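Local coordinates for protein sulfate transporter 4.1, chloroplastic (Arabidopsis thaliana, PDB 7LHV) that cotransports sulfate and protons across the membrane as a member of the SLC26/SulP family, and may help regulate sulfate assimilation, at residues Val152-Leu157 and Ser214-Val219; Val159-Gly164 and Phe475-Gly480; Ile175-Leu180 and Lys331-Thr336. One frame throughout, in Å; residues are numbered along the deposited sequence.

Contact 1 of 3, residues Val152-Leu157 and Ser214-Val219; sequences VALVSL and SASAIV. With SO4 (sulfate ion), chain D.
Leu154 and Leu157, one turn apart on the same helix, close their methyl ends over the side chain of Ser216. Leu154 CD1 lies 3.6 Å from Ser216 OG and a similar distance from its CB, while Leu157 CD2 comes to 3.7 Å from Ser216 CB. In both leucines CG is anti to the backbone N (chi1 170° in Leu157), and in Leu154 the branch brings the methyl closer than the direction of its CB bond would suggest. A looser apolar touch, Leu157 CD1 to Val219 CG1 at 4.4 Å, extends the packing by one turn. The two segments thus meet through few atoms, their axes 10.4 Å apart at closest approach and crossing at 69°.

The polar side chains find their partners away from the facing segment. Ser216 OG is hydrogen-bonded to Phe212 O in the preceding turn, which leaves the serine suited to lie against methyl groups. Ser156 OG donates to Val152 O over 2.8 Å, from the face of that carbonyl opposite the one used by Ser156 N, and is also bonded to Tyr385 OH. At the helix start, Ala153 N gives a nearly straight bond (171°) to sulfate O3 at 3.2 Å; Phe391 N and Ser392 OG hold the same ion. Sulfate between the amino ends of two short helices is consistent with the substrate site of SLC26 transporters.

Around this buried contact, Leu154 also rests on Val343 and Glu347 of helix 330-358, and Ala215 backs onto Thr472 and Leu473 of helix 459-474.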
loop_
_atom_site.group_PDB
_atom_site.type_symbol
_atom_site.label_atom_id
_atom_site.label_comp_id
_atom_site.label_asym_id
_atom_site.label_seq_id
_atom_site.Cartn_x
_atom_site.Cartn_y
_atom_site.Cartn_z
ATOM N N VAL A 152 -11.013 -9.940 25.007
ATOM C CA VAL A 152 -10.067 -10.897 24.453
ATOM C C VAL A 152 -8.666 -10.466 24.865
ATOM O O VAL A 152 -8.441 -9.334 25.296
ATOM C CB VAL A 152 -10.171 -11.021 22.919
ATOM C CG1 VAL A 152 -11.572 -11.434 22.518
ATOM C CG2 VAL A 152 -9.792 -9.722 22.256
ATOM N N ALA A 153 -7.721 -11.399 24.746
ATOM C CA ALA A 153 -6.364 -11.132 25.210
ATOM C C ALA A 153 -5.701 -10.023 24.401
ATOM O O ALA A 153 -5.072 -9.123 24.969
ATOM C CB ALA A 153 -5.532 -12.411 25.151
ATOM N N LEU A 154 -5.843 -10.058 23.076
ATOM C CA LEU A 154 -5.117 -9.118 22.229
ATOM C C LEU A 154 -5.656 -7.700 22.377
ATOM O O LEU A 154 -4.883 -6.742 22.500
ATOM C CB LEU A 154 -5.184 -9.570 20.772
ATOM C CG LEU A 154 -4.326 -8.775 19.791
ATOM C CD1 LEU A 154 -2.878 -8.811 20.221
ATOM C CD2 LEU A 154 -4.479 -9.328 18.388
ATOM N N VAL A 155 -6.979 -7.540 22.353
ATOM C CA VAL A 155 -7.560 -6.210 22.491
ATOM C C VAL A 155 -7.275 -5.645 23.876
ATOM O O VAL A 155 -7.019 -4.447 24.029
ATOM C CB VAL A 155 -9.066 -6.249 22.182
ATOM C CG1 VAL A 155 -9.749 -4.995 22.673
ATOM C CG2 VAL A 155 -9.285 -6.415 20.693
ATOM N N SER A 156 -7.303 -6.497 24.903
ATOM C CA SER A 156 -6.940 -6.045 26.242
ATOM C C SER A 156 -5.488 -5.590 26.295
ATOM O O SER A 156 -5.169 -4.580 26.932
ATOM C CB SER A 156 -7.192 -7.155 27.259
ATOM O OG SER A 156 -8.574 -7.444 27.367
ATOM N N LEU A 157 -4.592 -6.321 25.628
ATOM C CA LEU A 157 -3.193 -5.909 25.580
ATOM C C LEU A 157 -3.029 -4.567 24.879
ATOM O O LEU A 157 -2.266 -3.711 25.335
ATOM C CB LEU A 157 -2.357 -6.978 24.882
ATOM C CG LEU A 157 -0.920 -6.583 24.556
ATOM C CD1 LEU A 157 -0.101 -6.435 25.823
ATOM C CD2 LEU A 157 -0.300 -7.608 23.633
ATOM N N SER A 214 1.570 -14.290 18.055
ATOM C CA SER A 214 2.471 -15.084 18.886
ATOM C C SER A 214 3.350 -14.195 19.760
ATOM O O SER A 214 3.532 -14.465 20.958
ATOM C CB SER A 214 3.332 -15.986 18.006
ATOM O OG SER A 214 2.529 -16.774 17.152
ATOM N N ALA A 215 3.908 -13.132 19.178
ATOM C CA ALA A 215 4.719 -12.211 19.968
ATOM C C ALA A 215 3.886 -11.539 21.050
ATOM O O ALA A 215 4.350 -11.362 22.183
ATOM C CB ALA A 215 5.367 -11.172 19.060
ATOM N N SER A 216 2.648 -11.160 20.722
ATOM C CA SER A 216 1.768 -10.567 21.719
ATOM C C SER A 216 1.467 -11.547 22.843
ATOM O O SER A 216 1.380 -11.154 24.007
ATOM C CB SER A 216 0.474 -10.092 21.062
ATOM O OG SER A 216 0.711 -8.976 20.225
ATOM N N ALA A 217 1.289 -12.827 22.514
ATOM C CA ALA A 217 1.034 -13.828 23.545
ATOM C C ALA A 217 2.225 -13.972 24.480
ATOM O O ALA A 217 2.059 -14.065 25.705
ATOM C CB ALA A 217 0.694 -15.168 22.902
ATOM N N ILE A 218 3.438 -13.994 23.925
ATOM C CA ILE A 218 4.626 -14.079 24.774
ATOM C C ILE A 218 4.738 -12.843 25.662
ATOM O O ILE A 218 5.065 -12.942 26.852
ATOM C CB ILE A 218 5.889 -14.287 23.920
ATOM C CG1 ILE A 218 5.875 -15.677 23.290
ATOM C CG2 ILE A 218 7.136 -14.119 24.764
ATOM C CD1 ILE A 218 6.982 -15.900 22.296
ATOM N N VAL A 219 4.467 -11.664 25.100
ATOM C CA VAL A 219 4.520 -10.432 25.885
ATOM C C VAL A 219 3.486 -10.462 27.003
ATOM O O VAL A 219 3.761 -10.045 28.133
ATOM C CB VAL A 219 4.333 -9.209 24.968
ATOM C CG1 VAL A 219 4.012 -7.971 25.786
ATOM C CG2 VAL A 219 5.580 -8.982 24.138
HETATM S S SO4 D . -9.190 -15.203 23.075
HETATM O O1 SO4 D . -8.582 -16.527 23.136
HETATM O O2 SO4 D . -9.819 -15.020 21.774
HETATM O O3 SO4 D . -8.157 -14.191 23.255
HETATM O O4 SO4 D . -10.189 -15.073 24.130
#

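Contact 2 of 3, residues Val159-Gly164 and Phe475-Gly480; sequences VSNALG and FGIEIG. With S1P ((2S,3R,4E)-2-amino-3-hydroxyoctadec-4-en-1-yl dihydrogen phosphate), chain C.
Asn161 and Glu478 face each other with their polar ends, Asn161 OD1 standing 3.9 Å from Glu478 OE2. The amide and carboxylate planes are turned 74° apart, and at this distance the two oxygens are neighbours without a bond. Beside this pair, Ile477 CD1 lies 4.4 Å from Asn161 CG, an apolar methyl against the carbon of the amide. Asn161 reaches across because its CG is anti to the backbone N (chi1 -167°).

The other carboxylate oxygen turns to the bound sphingosine phosphate: Glu478 OE1 is 3.2 Å from O1 of the lipid, and the lipid amine N2 lies 3.9 Å from Glu478 CD. That amine would probably ease the placing of a carboxylate beside a phosphate. Glu478 CB and CG rest along the start of the lipid chain, and Ile479 CG1 lies 3.5 Å from phosphate oxygen O24. Cutting Glu478 back to an alanine is likely to leave the lipid amine without its carboxylate neighbour and to open a gap between Asn161 and the head group.

The site is built on a helix break. Phe475 leaves helical geometry at the end of helix 459-474, and Gly476 takes the N-cap position of helix 477-496, whose amino end would probably favour the negative charge of Glu478 in its first turn. In the SLC26 fold this helix is expected in the gate domain, with the short helix 153-166 in the core domain facing it.

Farther out, Ser237 touches both Asn161 and Ile477, and Ala162 packs on Thr336 of helix 330-358.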
loop_
_atom_site.group_PDB
_atom_site.type_symbol
_atom_site.label_atom_id
_atom_site.label_comp_id
_atom_site.label_asym_id
_atom_site.label_seq_id
_atom_site.Cartn_x
_atom_site.Cartn_y
_atom_site.Cartn_z
ATOM N N VAL A 159 -5.311 -2.179 24.557
ATOM C CA VAL A 159 -5.889 -1.158 25.425
ATOM C C VAL A 159 -4.916 -0.800 26.537
ATOM O O VAL A 159 -4.709 0.379 26.845
ATOM C CB VAL A 159 -7.238 -1.642 25.986
ATOM C CG1 VAL A 159 -7.644 -0.812 27.183
ATOM C CG2 VAL A 159 -8.304 -1.585 24.911
ATOM N N SER A 160 -4.299 -1.811 27.153
ATOM C CA SER A 160 -3.307 -1.547 28.188
ATOM C C SER A 160 -2.132 -0.761 27.631
ATOM O O SER A 160 -1.628 0.160 28.284
ATOM C CB SER A 160 -2.825 -2.863 28.796
ATOM O OG SER A 160 -1.709 -2.646 29.638
ATOM N N ASN A 161 -1.685 -1.109 26.425
ATOM C CA ASN A 161 -0.572 -0.403 25.802
ATOM C C ASN A 161 -0.896 1.077 25.631
ATOM O O ASN A 161 -0.115 1.949 26.031
ATOM C CB ASN A 161 -0.242 -1.050 24.459
ATOM C CG ASN A 161 1.073 -0.582 23.894
ATOM O OD1 ASN A 161 1.145 -0.121 22.757
ATOM N ND2 ASN A 161 2.129 -0.699 24.687
ATOM N N ALA A 162 -2.069 1.374 25.068
ATOM C CA ALA A 162 -2.451 2.767 24.850
ATOM C C ALA A 162 -2.601 3.520 26.169
ATOM O O ALA A 162 -2.086 4.637 26.324
ATOM C CB ALA A 162 -3.747 2.834 24.040
ATOM N N LEU A 163 -3.292 2.920 27.141
ATOM C CA LEU A 163 -3.522 3.613 28.404
ATOM C C LEU A 163 -2.212 3.893 29.125
ATOM O O LEU A 163 -1.999 5.001 29.627
ATOM C CB LEU A 163 -4.453 2.803 29.304
ATOM C CG LEU A 163 -5.858 2.503 28.787
ATOM C CD1 LEU A 163 -6.791 2.190 29.947
ATOM C CD2 LEU A 163 -6.391 3.635 27.930
ATOM N N GLY A 164 -1.319 2.903 29.185
ATOM C CA GLY A 164 -0.028 3.124 29.808
ATOM C C GLY A 164 0.807 4.150 29.075
ATOM O O GLY A 164 1.566 4.897 29.698
ATOM N N PHE A 475 10.886 -4.951 19.824
ATOM C CA PHE A 475 10.438 -3.576 19.725
ATOM C C PHE A 475 8.972 -3.503 20.146
ATOM O O PHE A 475 8.391 -4.480 20.622
ATOM C CB PHE A 475 10.679 -3.053 18.309
ATOM C CG PHE A 475 12.110 -3.162 17.866
ATOM C CD1 PHE A 475 13.017 -2.162 18.162
ATOM C CD2 PHE A 475 12.549 -4.271 17.167
ATOM C CE1 PHE A 475 14.333 -2.266 17.762
ATOM C CE2 PHE A 475 13.864 -4.379 16.766
ATOM C CZ PHE A 475 14.756 -3.376 17.065
ATOM N N GLY A 476 8.361 -2.341 19.974
ATOM C CA GLY A 476 7.005 -2.148 20.440
ATOM C C GLY A 476 5.987 -2.919 19.621
ATOM O O GLY A 476 6.272 -3.492 18.569
ATOM N N ILE A 477 4.761 -2.947 20.146
ATOM C CA ILE A 477 3.641 -3.498 19.390
ATOM C C ILE A 477 3.388 -2.665 18.142
ATOM O O ILE A 477 3.150 -3.201 17.055
ATOM C CB ILE A 477 2.385 -3.575 20.278
ATOM C CG1 ILE A 477 2.451 -4.790 21.201
ATOM C CG2 ILE A 477 1.130 -3.627 19.428
ATOM C CD1 ILE A 477 1.521 -4.688 22.384
ATOM N N GLU A 478 3.429 -1.338 18.283
ATOM C CA GLU A 478 3.162 -0.457 17.151
ATOM C C GLU A 478 4.216 -0.608 16.063
ATOM O O GLU A 478 3.892 -0.612 14.872
ATOM C CB GLU A 478 3.079 0.989 17.633
ATOM C CG GLU A 478 1.978 1.213 18.653
ATOM C CD GLU A 478 2.161 2.493 19.437
ATOM O OE1 GLU A 478 3.228 3.126 19.300
ATOM O OE2 GLU A 478 1.236 2.866 20.188
ATOM N N ILE A 479 5.487 -0.731 16.453
ATOM C CA ILE A 479 6.544 -0.933 15.466
ATOM C C ILE A 479 6.345 -2.252 14.733
ATOM O O ILE A 479 6.505 -2.325 13.509
ATOM C CB ILE A 479 7.928 -0.857 16.135
ATOM C CG1 ILE A 479 8.216 0.573 16.590
ATOM C CG2 ILE A 479 9.007 -1.336 15.185
ATOM C CD1 ILE A 479 9.399 0.688 17.518
ATOM N N GLY A 480 5.997 -3.313 15.462
ATOM C CA GLY A 480 5.746 -4.591 14.816
ATOM C C GLY A 480 4.567 -4.546 13.863
ATOM O O GLY A 480 4.613 -5.120 12.775
HETATM C C1 S1P C . 4.111 4.339 15.662
HETATM O O1 S1P C . 4.618 4.779 16.932
HETATM C C2 S1P C . 2.721 4.916 15.510
HETATM N N2 S1P C . 2.147 5.348 16.791
HETATM C C3 S1P C . 1.783 3.972 14.744
HETATM O O3 S1P C . 1.180 4.790 13.749
HETATM C C4 S1P C . 0.737 3.337 15.609
HETATM C C5 S1P C . -0.176 2.468 15.210
HETATM C C6 S1P C . -0.439 1.871 13.866
HETATM C C7 S1P C . -1.915 1.841 13.455
HETATM C C8 S1P C . -2.192 0.963 12.248
HETATM C C9 S1P C . -3.655 0.821 11.878
HETATM C C10 S1P C . -3.917 -0.169 10.756
HETATM C C11 S1P C . -4.584 -1.460 11.179
HETATM C C12 S1P C . -3.930 -2.695 10.613
HETATM C C13 S1P C . -4.274 -3.979 11.316
HETATM C C14 S1P C . -3.132 -4.549 12.117
HETATM C C15 S1P C . -2.857 -6.020 11.901
HETATM C C16 S1P C . -1.677 -6.565 12.678
HETATM C C17 S1P C . -0.518 -7.094 11.867
HETATM P P22 S1P C . 6.167 4.581 17.134
HETATM O O23 S1P C . 6.383 3.992 18.531
HETATM O O24 S1P C . 6.573 3.579 16.081
HETATM O O25 S1P C . 6.845 5.875 16.942
#

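Contact 3 of 3, residues Ile175-Leu180 and Lys331-Thr336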
loop_
_atom_site.group_PDB
_atom_site.type_symbol
_atom_site.label_atom_id
_atom_site.label_comp_id
_atom_site.label_asym_id
_atom_site.label_seq_id
_atom_site.Cartn_x
_atom_site.Cartn_y
_atom_site.Cartn_z
ATOM N N ILE A 175 -10.050 4.434 33.261
ATOM C CA ILE A 175 -11.400 3.961 32.973
ATOM C C ILE A 175 -12.041 4.803 31.877
ATOM O O ILE A 175 -12.612 4.276 30.914
ATOM C CB ILE A 175 -12.244 3.970 34.259
ATOM C CG1 ILE A 175 -11.739 2.899 35.226
ATOM C CG2 ILE A 175 -13.709 3.780 33.933
ATOM C CD1 ILE A 175 -12.123 3.150 36.661
ATOM N N GLU A 176 -11.964 6.130 32.016
ATOM C CA GLU A 176 -12.554 7.011 31.016
ATOM C C GLU A 176 -11.866 6.848 29.669
ATOM O O GLU A 176 -12.520 6.880 28.622
ATOM C CB GLU A 176 -12.483 8.463 31.484
ATOM C CG GLU A 176 -13.252 8.738 32.762
ATOM C CD GLU A 176 -13.190 10.196 33.172
ATOM O OE1 GLU A 176 -12.572 10.993 32.437
ATOM O OE2 GLU A 176 -13.763 10.543 34.225
ATOM N N LEU A 177 -10.544 6.674 29.677
ATOM C CA LEU A 177 -9.821 6.464 28.429
ATOM C C LEU A 177 -10.233 5.160 27.763
ATOM O O LEU A 177 -10.387 5.108 26.540
ATOM C CB LEU A 177 -8.317 6.493 28.685
ATOM C CG LEU A 177 -7.690 7.882 28.781
ATOM C CD1 LEU A 177 -6.255 7.782 29.262
ATOM C CD2 LEU A 177 -7.758 8.578 27.439
ATOM N N ALA A 178 -10.419 4.095 28.546
ATOM C CA ALA A 178 -10.852 2.824 27.972
ATOM C C ALA A 178 -12.257 2.925 27.388
ATOM O O ALA A 178 -12.526 2.394 26.302
ATOM C CB ALA A 178 -10.787 1.722 29.026
ATOM N N ILE A 179 -13.166 3.603 28.090
ATOM C CA ILE A 179 -14.528 3.757 27.585
ATOM C C ILE A 179 -14.540 4.597 26.311
ATOM O O ILE A 179 -15.243 4.276 25.339
ATOM C CB ILE A 179 -15.429 4.357 28.677
ATOM C CG1 ILE A 179 -15.551 3.383 29.848
ATOM C CG2 ILE A 179 -16.796 4.680 28.121
ATOM C CD1 ILE A 179 -16.111 4.007 31.098
ATOM N N LEU A 180 -13.763 5.681 26.288
ATOM C CA LEU A 180 -13.662 6.489 25.078
ATOM C C LEU A 180 -13.046 5.696 23.935
ATOM O O LEU A 180 -13.449 5.846 22.776
ATOM C CB LEU A 180 -12.845 7.749 25.355
ATOM C CG LEU A 180 -12.535 8.619 24.138
ATOM C CD1 LEU A 180 -13.783 9.332 23.656
ATOM C CD2 LEU A 180 -11.436 9.605 24.460
ATOM N N LYS A 331 -8.050 12.536 20.150
ATOM C CA LYS A 331 -7.120 12.550 19.023
ATOM C C LYS A 331 -5.904 11.670 19.278
ATOM O O LYS A 331 -5.297 11.158 18.330
ATOM C CB LYS A 331 -6.685 13.980 18.705
ATOM C CG LYS A 331 -7.815 14.876 18.225
ATOM C CD LYS A 331 -7.351 16.307 18.009
ATOM C CE LYS A 331 -8.506 17.219 17.619
ATOM N NZ LYS A 331 -8.069 18.636 17.460
ATOM N N THR A 332 -5.531 11.481 20.542
ATOM C CA THR A 332 -4.420 10.593 20.855
ATOM C C THR A 332 -4.791 9.134 20.624
ATOM O O THR A 332 -3.907 8.294 20.419
ATOM C CB THR A 332 -3.983 10.815 22.303
ATOM O OG1 THR A 332 -3.807 12.218 22.527
ATOM C CG2 THR A 332 -2.672 10.102 22.596
ATOM N N LEU A 333 -6.085 8.814 20.650
ATOM C CA LEU A 333 -6.547 7.434 20.625
ATOM C C LEU A 333 -6.932 6.933 19.238
ATOM O O LEU A 333 -7.263 5.753 19.102
ATOM C CB LEU A 333 -7.729 7.261 21.578
ATOM C CG LEU A 333 -7.329 7.411 23.045
ATOM C CD1 LEU A 333 -8.549 7.482 23.943
ATOM C CD2 LEU A 333 -6.400 6.289 23.463
ATOM N N LEU A 334 -6.913 7.783 18.212
ATOM C CA LEU A 334 -7.161 7.289 16.858
ATOM C C LEU A 334 -6.164 6.217 16.427
ATOM O O LEU A 334 -6.601 5.203 15.854
ATOM C CB LEU A 334 -7.184 8.453 15.860
ATOM C CG LEU A 334 -8.468 9.274 15.672
ATOM C CD1 LEU A 334 -9.586 8.418 15.111
ATOM C CD2 LEU A 334 -8.923 9.962 16.931
ATOM N N PRO A 335 -4.847 6.359 16.640
ATOM C CA PRO A 335 -3.937 5.289 16.196
ATOM C C PRO A 335 -4.230 3.940 16.831
ATOM O O PRO A 335 -4.031 2.907 16.183
ATOM C CB PRO A 335 -2.550 5.820 16.588
ATOM C CG PRO A 335 -2.809 6.877 17.604
ATOM C CD PRO A 335 -4.098 7.498 17.194
ATOM N N THR A 336 -4.687 3.916 18.086
ATOM C CA THR A 336 -5.081 2.650 18.699
ATOM C C THR A 336 -6.467 2.216 18.230
ATOM O O THR A 336 -6.674 1.045 17.896
ATOM C CB THR A 336 -5.042 2.766 20.222
ATOM O OG1 THR A 336 -3.704 3.055 20.642
ATOM C CG2 THR A 336 -5.486 1.466 20.857
#
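Leu333 pushes one methyl, CD1, against two leucines of the facing helix, Leu177 and Leu180. Its CD1 lies 3.7 Å from Leu177 CD2 and 3.6 Å from Leu180 CD2, with Leu180 CG also near at 4.1 Å. The side chains of Leu177 and Leu333 cross at about a right angle, whereas Leu180 meets Leu333 at a slant. The two facing leucines arrive by different routes. Leu180 has CG anti to its own backbone N (chi1 174°) and its CB already points at the other helix; Leu177 starts off beside the contact and swings its branch in with CG anti to the carbonyl carbon (chi1 -81°). All three residues are buried, and the meeting is wholly apolar.

Helix 330-358 is kinked just beyond Leu333: Pro335 has no N-H to give, and the nitrogens of Pro335 and Thr336 make no bond to the turn before. Just past the break, Leu333 O is hydrogen-bonded to Ser337 OG. Within an SLC26 transporter, helices 173-194 and 330-358 are both expected in the core domain, so the contact is internal to that bundle. Pro335, at the kink, belongs to the pocket of the bound sphingosine phosphate, two residues on from Leu333.

Helix 173-194 meets the approach to helix 330-358 as well, with Leu177 on His329, Leu180 on Phe327 and Glu176 OE1 hydrogen-bonded to Ser326 OG. Leu177 also packs on Leu163 and Ile166 of helix 153-166.

In the fold
Helix 153-166 supplies the first segments of contacts 1 and 2, and helix 173-194, next in the chain, opens contact 3. Helix 206-229 then returns to close contact 1, crossing contact 3, which is completed later on helix 330-358. Contact 2 closes last, when helix 477-496 comes back from more than 300 residues downstream; its loop encloses contact 3 and crosses that of contact 1. Contacts 1 and 2 meet where Leu157 CD2 lies 3.7 Å from Ile477 CD1, and contacts 2 and 3 through Leu163 against Ala178. In the SLC26 fold contacts 1 and 2 probably join helix 153-166 of the core domain to gate-domain helices 206-229 and 477-496, while contact 3 lies within the core.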